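Hypothetical protein ST1444 (Sulfolobus tokodaii, PDB 2EO0) resolves Holliday junctions as a structure-specific endonuclease, very probably magnesium-dependent, introducing paired nicks in opposing strands of four-way DNA junctions during genetic recombination. Local coordinates at residues H42-I47 with I54-V59; G86-L91 with F101-M106. All blocks are in the same frame, centred on the assembly; numbering follows the deposited sequence.

Contact 1. Residues H42-I47 with I54-V59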
ATOM      1  N   HIS A  42       1.950 -14.011  -4.978  1.00 40.37           N
ATOM      2  CA  HIS A  42       0.921 -13.161  -5.569  1.00 35.50           C
ATOM      3  C   HIS A  42       0.815 -11.787  -4.934  1.00 36.23           C
ATOM      4  O   HIS A  42      -0.161 -11.080  -5.151  1.00 34.67           O
ATOM      5  CB  HIS A  42      -0.436 -13.853  -5.563  1.00 29.93           C
ATOM      6  CG  HIS A  42      -0.460 -15.091  -6.391  1.00 43.29           C
ATOM      7  ND1 HIS A  42      -1.611 -15.793  -6.652  1.00 39.37           N
ATOM      8  CD2 HIS A  42       0.537 -15.749  -7.024  1.00 34.28           C
ATOM      9  CE1 HIS A  42      -1.322 -16.832  -7.413  1.00 40.70           C
ATOM     10  NE2 HIS A  42      -0.025 -16.825  -7.652  1.00 41.82           N
ATOM     11  N   VAL A  43       1.826 -11.408  -4.155  1.00 39.64           N
ATOM     12  CA  VAL A  43       1.852 -10.080  -3.550  1.00 38.86           C
ATOM     13  C   VAL A  43       3.012  -9.310  -4.177  1.00 35.19           C
ATOM     14  O   VAL A  43       4.143  -9.806  -4.210  1.00 42.03           O
ATOM     15  CB  VAL A  43       2.058 -10.155  -2.019  1.00 40.92           C
ATOM     16  CG1 VAL A  43       0.903 -10.948  -1.363  1.00 26.04           C
ATOM     17  CG2 VAL A  43       3.411 -10.820  -1.714  1.00 47.76           C
ATOM     18  N   PRO A  44       2.754  -8.102  -4.704  1.00 31.54           N
ATOM     19  CA  PRO A  44       3.843  -7.311  -5.314  1.00 33.54           C
ATOM     20  C   PRO A  44       5.026  -7.232  -4.343  1.00 33.48           C
ATOM     21  O   PRO A  44       4.841  -7.158  -3.121  1.00 26.84           O
ATOM     22  CB  PRO A  44       3.201  -5.945  -5.547  1.00 34.98           C
ATOM     23  CG  PRO A  44       1.771  -6.291  -5.823  1.00 38.82           C
ATOM     24  CD  PRO A  44       1.478  -7.382  -4.770  1.00 32.36           C
ATOM     25  N   ASP A  45       6.240  -7.251  -4.873  1.00 29.21           N
ATOM     26  CA  ASP A  45       7.406  -7.228  -4.000  1.00 31.76           C
ATOM     27  C   ASP A  45       7.541  -5.936  -3.256  1.00 39.15           C
ATOM     28  O   ASP A  45       8.043  -5.899  -2.126  1.00 37.57           O
ATOM     29  CB  ASP A  45       8.679  -7.483  -4.804  1.00 40.07           C
ATOM     30  CG  ASP A  45       8.622  -8.791  -5.550  1.00 37.28           C
ATOM     31  OD1 ASP A  45       7.906  -9.699  -5.053  1.00 36.67           O
ATOM     32  OD2 ASP A  45       9.279  -8.906  -6.610  1.00 31.82           O
ATOM     33  N   ILE A  46       7.084  -4.871  -3.904  1.00 40.78           N
ATOM     34  CA  ILE A  46       7.164  -3.549  -3.331  1.00 35.74           C
ATOM     35  C   ILE A  46       5.846  -2.836  -3.471  1.00 37.89           C
ATOM     36  O   ILE A  46       5.241  -2.836  -4.533  1.00 36.91           O
ATOM     37  CB  ILE A  46       8.224  -2.681  -4.054  1.00 38.80           C
ATOM     38  CG1 ILE A  46       9.613  -3.325  -3.918  1.00 27.73           C
ATOM     39  CG2 ILE A  46       8.206  -1.248  -3.474  1.00 24.70           C
ATOM     40  CD1 ILE A  46      10.651  -2.650  -4.761  1.00 26.86           C
ATOM     41  N   ILE A  47       5.427  -2.209  -2.386  1.00 36.13           N
ATOM     42  CA  ILE A  47       4.204  -1.445  -2.377  1.00 36.35           C
ATOM     43  C   ILE A  47       4.639  -0.082  -1.905  1.00 30.64           C
ATOM     44  O   ILE A  47       5.127   0.071  -0.780  1.00 30.09           O
ATOM     45  CB  ILE A  47       3.172  -2.054  -1.408  1.00 39.34           C
ATOM     46  CG1 ILE A  47       2.719  -3.405  -1.952  1.00 27.83           C
ATOM     47  CG2 ILE A  47       2.031  -1.089  -1.214  1.00 27.71           C
ATOM     48  CD1 ILE A  47       1.696  -4.101  -1.114  1.00 38.17           C
ATOM     49  N   ILE A  54      -1.000   4.954  -5.422  1.00 30.10           N
ATOM     50  CA  ILE A  54      -0.514   3.617  -5.093  1.00 32.19           C
ATOM     51  C   ILE A  54       0.314   3.044  -6.227  1.00 36.96           C
ATOM     52  O   ILE A  54      -0.181   2.938  -7.361  1.00 36.26           O
ATOM     53  CB  ILE A  54      -1.699   2.617  -4.907  1.00 40.31           C
ATOM     54  CG1 ILE A  54      -2.686   3.111  -3.839  1.00 30.45           C
ATOM     55  CG2 ILE A  54      -1.173   1.224  -4.585  1.00 32.29           C
ATOM     56  CD1 ILE A  54      -4.025   2.279  -3.830  1.00 27.93           C
ATOM     57  N   ILE A  55       1.559   2.670  -5.953  1.00 28.80           N
ATOM     58  CA  ILE A  55       2.354   2.048  -7.003  1.00 36.27           C
ATOM     59  C   ILE A  55       2.881   0.697  -6.544  1.00 41.88           C
ATOM     60  O   ILE A  55       3.493   0.546  -5.473  1.00 44.14           O
ATOM     61  CB  ILE A  55       3.500   2.959  -7.516  1.00 40.81           C
ATOM     62  CG1 ILE A  55       4.412   3.355  -6.372  1.00 51.07           C
ATOM     63  CG2 ILE A  55       2.902   4.246  -8.165  1.00 29.29           C
ATOM     64  CD1 ILE A  55       5.559   4.242  -6.826  1.00 61.56           C
ATOM     65  N   LEU A  56       2.582  -0.306  -7.354  1.00 35.48           N
ATOM     66  CA  LEU A  56       2.978  -1.658  -7.055  1.00 40.75           C
ATOM     67  C   LEU A  56       4.141  -2.065  -7.959  1.00 43.31           C
ATOM     68  O   LEU A  56       4.139  -1.778  -9.169  1.00 42.11           O
ATOM     69  CB  LEU A  56       1.762  -2.559  -7.260  1.00 39.51           C
ATOM     70  CG  LEU A  56       0.505  -2.091  -6.493  1.00 33.22           C
ATOM     71  CD1 LEU A  56      -0.701  -2.964  -6.834  1.00 26.07           C
ATOM     72  CD2 LEU A  56       0.791  -2.136  -5.005  1.00 23.51           C
ATOM     73  N   ILE A  57       5.151  -2.705  -7.378  1.00 33.50           N
ATOM     74  CA  ILE A  57       6.283  -3.121  -8.177  1.00 31.11           C
ATOM     75  C   ILE A  57       6.737  -4.530  -7.899  1.00 33.36           C
ATOM     76  O   ILE A  57       7.002  -4.911  -6.764  1.00 41.38           O
ATOM     77  CB  ILE A  57       7.499  -2.198  -7.984  1.00 33.89           C
ATOM     78  CG1 ILE A  57       7.088  -0.729  -8.160  1.00 26.42           C
ATOM     79  CG2 ILE A  57       8.584  -2.557  -9.007  1.00 22.53           C
ATOM     80  CD1 ILE A  57       8.150   0.235  -7.709  1.00 34.74           C
ATOM     81  N   GLU A  58       6.821  -5.305  -8.965  1.00 38.63           N
ATOM     82  CA  GLU A  58       7.285  -6.675  -8.901  1.00 28.21           C
ATOM     83  C   GLU A  58       8.705  -6.582  -9.488  1.00 28.64           C
ATOM     84  O   GLU A  58       8.917  -6.046 -10.575  1.00 27.45           O
ATOM     85  CB  GLU A  58       6.347  -7.543  -9.748  1.00 34.18           C
ATOM     86  CG  GLU A  58       6.597  -9.044  -9.734  1.00 40.77           C
ATOM     87  CD  GLU A  58       6.638  -9.652  -8.350  1.00 37.66           C
ATOM     88  OE1 GLU A  58       5.893  -9.183  -7.460  1.00 41.79           O
ATOM     89  OE2 GLU A  58       7.420 -10.617  -8.169  1.00 44.02           O
ATOM     90  N   VAL A  59       9.680  -7.070  -8.742  1.00 31.57           N
ATOM     91  CA  VAL A  59      11.057  -7.018  -9.178  1.00 29.35           C
ATOM     92  C   VAL A  59      11.633  -8.374  -9.556  1.00 28.16           C
ATOM     93  O   VAL A  59      11.573  -9.320  -8.792  1.00 33.81           O
ATOM     94  CB  VAL A  59      11.946  -6.397  -8.084  1.00 41.50           C
ATOM     95  CG1 VAL A  59      13.399  -6.273  -8.598  1.00 35.09           C
ATOM     96  CG2 VAL A  59      11.364  -5.044  -7.655  1.00 32.94           C
TER
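Asp45 and Glu58 bring their carboxylates against each other just before strand 46-50 begins, beside strand 53-61, with OD2 of Asp45 3.0 Å from OE2 of Glu58 and the two planes turned 61° apart. The acids differ in how they arrive. The CB of Asp45 is directed toward the facing strand, and its OD2 accepts a hydrogen bond from Val59 N at 2.8 Å, met on the anti side and 30° out of the carboxylate plane. Glu58 leaves with CG anti to its backbone N (chi1 -176°) and then bends at chi2, which swings OE1 back to a weak hydrogen bond from Asp45 N at 3.2 Å. Both Asp45 and Ile46 face Ile57, a classic beta bulge.

From the bulge onward, at Ile46 and Ile47, the pairing is tight and buried: Ile46 N donates a hydrogen bond to Ile57 O at 2.9 Å, and Ile57 N donates one to Ile46 O. On one sheet face Ile46 CB meets Ile57 CB at 4.0 Å; on the other, Ile47 CG1 lies alongside Leu56 CD2 at 3.8 Å. Pro44, still in the loop, brings CG to 4.0 Å from Leu56 CB, the two side chains crossing at a slant. Toward His42 the first segment peels away, partly exposed. The acid pair, with Glu15 of helix 13-24 beside Asp45, would be expected to favour a cation; all three probably bind magnesium, as in the PD-(D/E)XK nuclease site, here with Asp45 and the Glu58-Val59-Lys60 run.

Contact 2. Residues G86-L91 with F101-M106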
ATOM      1  N   GLY A  86      -6.378  -1.113  -6.677  1.00 38.90           N
ATOM      2  CA  GLY A  86      -6.573   0.046  -7.528  1.00 34.00           C
ATOM      3  C   GLY A  86      -5.252   0.758  -7.775  1.00 39.76           C
ATOM      4  O   GLY A  86      -5.233   1.913  -8.205  1.00 35.71           O
ATOM      5  N   GLY A  87      -4.141   0.067  -7.511  1.00 34.65           N
ATOM      6  CA  GLY A  87      -2.839   0.680  -7.723  1.00 45.91           C
ATOM      7  C   GLY A  87      -2.198   0.414  -9.084  1.00 42.41           C
ATOM      8  O   GLY A  87      -2.510  -0.563  -9.751  1.00 40.95           O
ATOM      9  N   GLU A  88      -1.311   1.301  -9.514  1.00 38.61           N
ATOM     10  CA  GLU A  88      -0.628   1.118 -10.787  1.00 33.61           C
ATOM     11  C   GLU A  88       0.491   0.111 -10.586  1.00 31.27           C
ATOM     12  O   GLU A  88       1.390   0.319  -9.775  1.00 31.82           O
ATOM     13  CB  GLU A  88      -0.050   2.430 -11.279  1.00 39.00           C
ATOM     14  CG  GLU A  88      -0.983   3.191 -12.160  1.00 53.46           C
ATOM     15  CD  GLU A  88      -0.271   3.728 -13.384  1.00 61.54           C
ATOM     16  OE1 GLU A  88      -0.056   2.959 -14.355  1.00 53.32           O
ATOM     17  OE2 GLU A  88       0.085   4.923 -13.357  1.00 62.94           O
ATOM     18  N   LEU A  89       0.422  -0.983 -11.330  1.00 26.37           N
ATOM     19  CA  LEU A  89       1.392  -2.049 -11.217  1.00 29.20           C
ATOM     20  C   LEU A  89       2.507  -1.979 -12.271  1.00 32.44           C
ATOM     21  O   LEU A  89       2.221  -1.833 -13.461  1.00 37.43           O
ATOM     22  CB  LEU A  89       0.661  -3.379 -11.327  1.00 22.52           C
ATOM     23  CG  LEU A  89       1.595  -4.558 -11.241  1.00 30.37           C
ATOM     24  CD1 LEU A  89       2.183  -4.567  -9.855  1.00 23.71           C
ATOM     25  CD2 LEU A  89       0.867  -5.847 -11.575  1.00 27.98           C
ATOM     26  N   PHE A  90       3.758  -2.107 -11.826  1.00 29.38           N
ATOM     27  CA  PHE A  90       4.925  -2.062 -12.706  1.00 27.75           C
ATOM     28  C   PHE A  90       5.826  -3.293 -12.568  1.00 32.90           C
ATOM     29  O   PHE A  90       5.899  -3.927 -11.504  1.00 41.40           O
ATOM     30  CB  PHE A  90       5.812  -0.844 -12.399  1.00 25.79           C
ATOM     31  CG  PHE A  90       5.153   0.490 -12.666  1.00 41.21           C
ATOM     32  CD1 PHE A  90       4.189   0.995 -11.801  1.00 29.00           C
ATOM     33  CD2 PHE A  90       5.496   1.235 -13.788  1.00 32.39           C
ATOM     34  CE1 PHE A  90       3.582   2.210 -12.047  1.00 35.05           C
ATOM     35  CE2 PHE A  90       4.889   2.462 -14.042  1.00 38.48           C
ATOM     36  CZ  PHE A  90       3.931   2.951 -13.170  1.00 39.80           C
ATOM     37  N   LEU A  91       6.533  -3.609 -13.648  1.00 33.93           N
ATOM     38  CA  LEU A  91       7.503  -4.702 -13.631  1.00 41.73           C
ATOM     39  C   LEU A  91       8.899  -4.054 -13.607  1.00 35.03           C
ATOM     40  O   LEU A  91       9.277  -3.320 -14.527  1.00 33.99           O
ATOM     41  CB  LEU A  91       7.372  -5.577 -14.882  1.00 31.35           C
ATOM     42  CG  LEU A  91       8.496  -6.594 -15.125  1.00 41.76           C
ATOM     43  CD1 LEU A  91       8.431  -7.682 -14.102  1.00 21.63           C
ATOM     44  CD2 LEU A  91       8.368  -7.206 -16.555  1.00 37.84           C
ATOM     45  N   PHE A 101      12.056  -0.360 -15.501  1.00 27.73           N
ATOM     46  CA  PHE A 101      10.668  -0.499 -15.093  1.00 32.44           C
ATOM     47  C   PHE A 101       9.745  -0.225 -16.256  1.00 32.22           C
ATOM     48  O   PHE A 101       9.899   0.775 -16.935  1.00 26.47           O
ATOM     49  CB  PHE A 101      10.338   0.544 -14.015  1.00 38.68           C
ATOM     50  CG  PHE A 101      11.206   0.457 -12.811  1.00 34.02           C
ATOM     51  CD1 PHE A 101      10.868  -0.379 -11.762  1.00 34.67           C
ATOM     52  CD2 PHE A 101      12.399   1.180 -12.747  1.00 36.35           C
ATOM     53  CE1 PHE A 101      11.716  -0.496 -10.650  1.00 37.78           C
ATOM     54  CE2 PHE A 101      13.249   1.072 -11.656  1.00 29.91           C
ATOM     55  CZ  PHE A 101      12.911   0.235 -10.605  1.00 36.66           C
ATOM     56  N   ILE A 102       8.773  -1.094 -16.468  1.00 33.07           N
ATOM     57  CA  ILE A 102       7.775  -0.865 -17.506  1.00 34.45           C
ATOM     58  C   ILE A 102       6.419  -1.111 -16.855  1.00 35.92           C
ATOM     59  O   ILE A 102       6.348  -1.712 -15.776  1.00 35.15           O
ATOM     60  CB  ILE A 102       7.924  -1.848 -18.673  1.00 41.83           C
ATOM     61  CG1 ILE A 102       8.031  -3.266 -18.122  1.00 38.40           C
ATOM     62  CG2 ILE A 102       9.142  -1.480 -19.522  1.00 39.94           C
ATOM     63  CD1 ILE A 102       7.897  -4.330 -19.178  1.00 48.99           C
ATOM     64  N   LYS A 103       5.348  -0.637 -17.489  1.00 38.41           N
ATOM     65  CA  LYS A 103       3.999  -0.871 -16.967  1.00 29.69           C
ATOM     66  C   LYS A 103       3.758  -2.365 -17.118  1.00 34.85           C
ATOM     67  O   LYS A 103       4.054  -2.953 -18.161  1.00 27.03           O
ATOM     68  CB  LYS A 103       2.934  -0.136 -17.782  1.00 35.90           C
ATOM     69  CG  LYS A 103       2.741   1.320 -17.447  1.00 37.27           C
ATOM     70  CD  LYS A 103       1.753   1.946 -18.428  1.00 50.48           C
ATOM     71  CE  LYS A 103       1.091   3.224 -17.876  1.00 65.82           C
ATOM     72  NZ  LYS A 103       2.048   4.279 -17.420  1.00 59.82           N
ATOM     73  N   PHE A 104       3.224  -2.985 -16.073  1.00 33.14           N
ATOM     74  CA  PHE A 104       2.961  -4.413 -16.127  1.00 37.06           C
ATOM     75  C   PHE A 104       2.071  -4.777 -17.333  1.00 40.05           C
ATOM     76  O   PHE A 104       2.077  -5.922 -17.806  1.00 28.08           O
ATOM     77  CB  PHE A 104       2.301  -4.857 -14.837  1.00 35.07           C
ATOM     78  CG  PHE A 104       2.590  -6.261 -14.488  1.00 33.40           C
ATOM     79  CD1 PHE A 104       3.759  -6.589 -13.817  1.00 24.85           C
ATOM     80  CD2 PHE A 104       1.696  -7.271 -14.832  1.00 32.42           C
ATOM     81  CE1 PHE A 104       4.043  -7.909 -13.483  1.00 26.84           C
ATOM     82  CE2 PHE A 104       1.970  -8.601 -14.501  1.00 38.34           C
ATOM     83  CZ  PHE A 104       3.152  -8.918 -13.822  1.00 27.46           C
ATOM     84  N   ASP A 105       1.322  -3.789 -17.820  1.00 40.93           N
ATOM     85  CA  ASP A 105       0.432  -3.961 -18.968  1.00 45.00           C
ATOM     86  C   ASP A 105       1.172  -4.234 -20.268  1.00 42.83           C
ATOM     87  O   ASP A 105       0.559  -4.588 -21.267  1.00 39.07           O
ATOM     88  CB  ASP A 105      -0.433  -2.717 -19.164  1.00 50.89           C
ATOM     89  CG  ASP A 105      -1.416  -2.519 -18.045  1.00 69.04           C
ATOM     90  OD1 ASP A 105      -1.812  -3.544 -17.427  1.00 63.29           O
ATOM     91  OD2 ASP A 105      -1.808  -1.346 -17.798  1.00 70.68           O
ATOM     92  N   MET A 106       2.486  -4.056 -20.256  1.00 42.04           N
ATOM     93  CA  MET A 106       3.286  -4.295 -21.451  1.00 49.82           C
ATOM     94  C   MET A 106       3.554  -5.783 -21.661  1.00 48.81           C
ATOM     95  O   MET A 106       3.972  -6.194 -22.740  1.00 53.51           O
ATOM     96  CB  MET A 106       4.614  -3.540 -21.369  1.00 55.18           C
ATOM     97  CG  MET A 106       4.468  -2.024 -21.269  1.00 62.34           C
ATOM     98  SD  MET A 106       3.972  -1.224 -22.818  1.00 74.80           S
ATOM     99  CE  MET A 106       5.579  -0.471 -23.270  1.00 71.58           C
TER
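Leu89 lays its CD2 methyl over one face of the Phe104 ring, 3.7 Å from the centroid and 23° off the ring normal, a CH-pi contact offset toward the rim near CG. The two side chains run side by side in the same direction; Leu89 CG stands anti to its backbone N (chi1 179°), which carries the branch across to the ring. Leu91 CB reaches Phe104 CD1 at 3.9 Å, and Ile78 and Arg79 of helix 72-85 also touch the Phe104 side chain.

The backbone evidence is three hydrogen bonds. Leu91 and Ile102 exchange a reciprocal pair, N to O at 2.9 Å from Leu91 to Ile102 and 3.0 Å in return, while Phe104 N bonds Leu89 O with the donor tilted 27° from the carbonyl plane, just where the strand gives way to a 3-10 turn. Between them Phe90 and Lys103 form a non-hydrogen-bonded pair; their side chains run alongside each other, Phe90 CE2 4.2 Å from Lys103 CG.

At the partly exposed end, Glu88 OE1 is 3.9 Å from Lys103 NZ, a long salt bridge; Glu88 OE2 has its stronger partners in Tyr134 and Lys138. Cohesion therefore probably rests on backbone bonding and apolar contact, with charge pairing a minor contribution between these segments.

In the fold
From the N terminus, helix 13-24 and strand 28-30 come first; contact 1 then closes the short loop between strands 46-50 and 53-61. After strand 68-70 and helix 72-85, contact 2 closes the hairpin of strands 88-95 and 98-103. The two loops follow in series, neither nesting nor crossing. Strand 53-61 joins them, running parallel to 88-95: Leu56 N lies 2.8 Å from Glu88 O, and Leu56 O 2.7 Å from Phe90 N, both probable hydrogen bonds. Helix 72-85 makes the crossover between these strands and touches side chains of both contacts. Together the hairpins supply four strands of the mixed sheet, and the side chain of Phe104 in contact 2 comes within about 4 Å of that of Glu58 in contact 1.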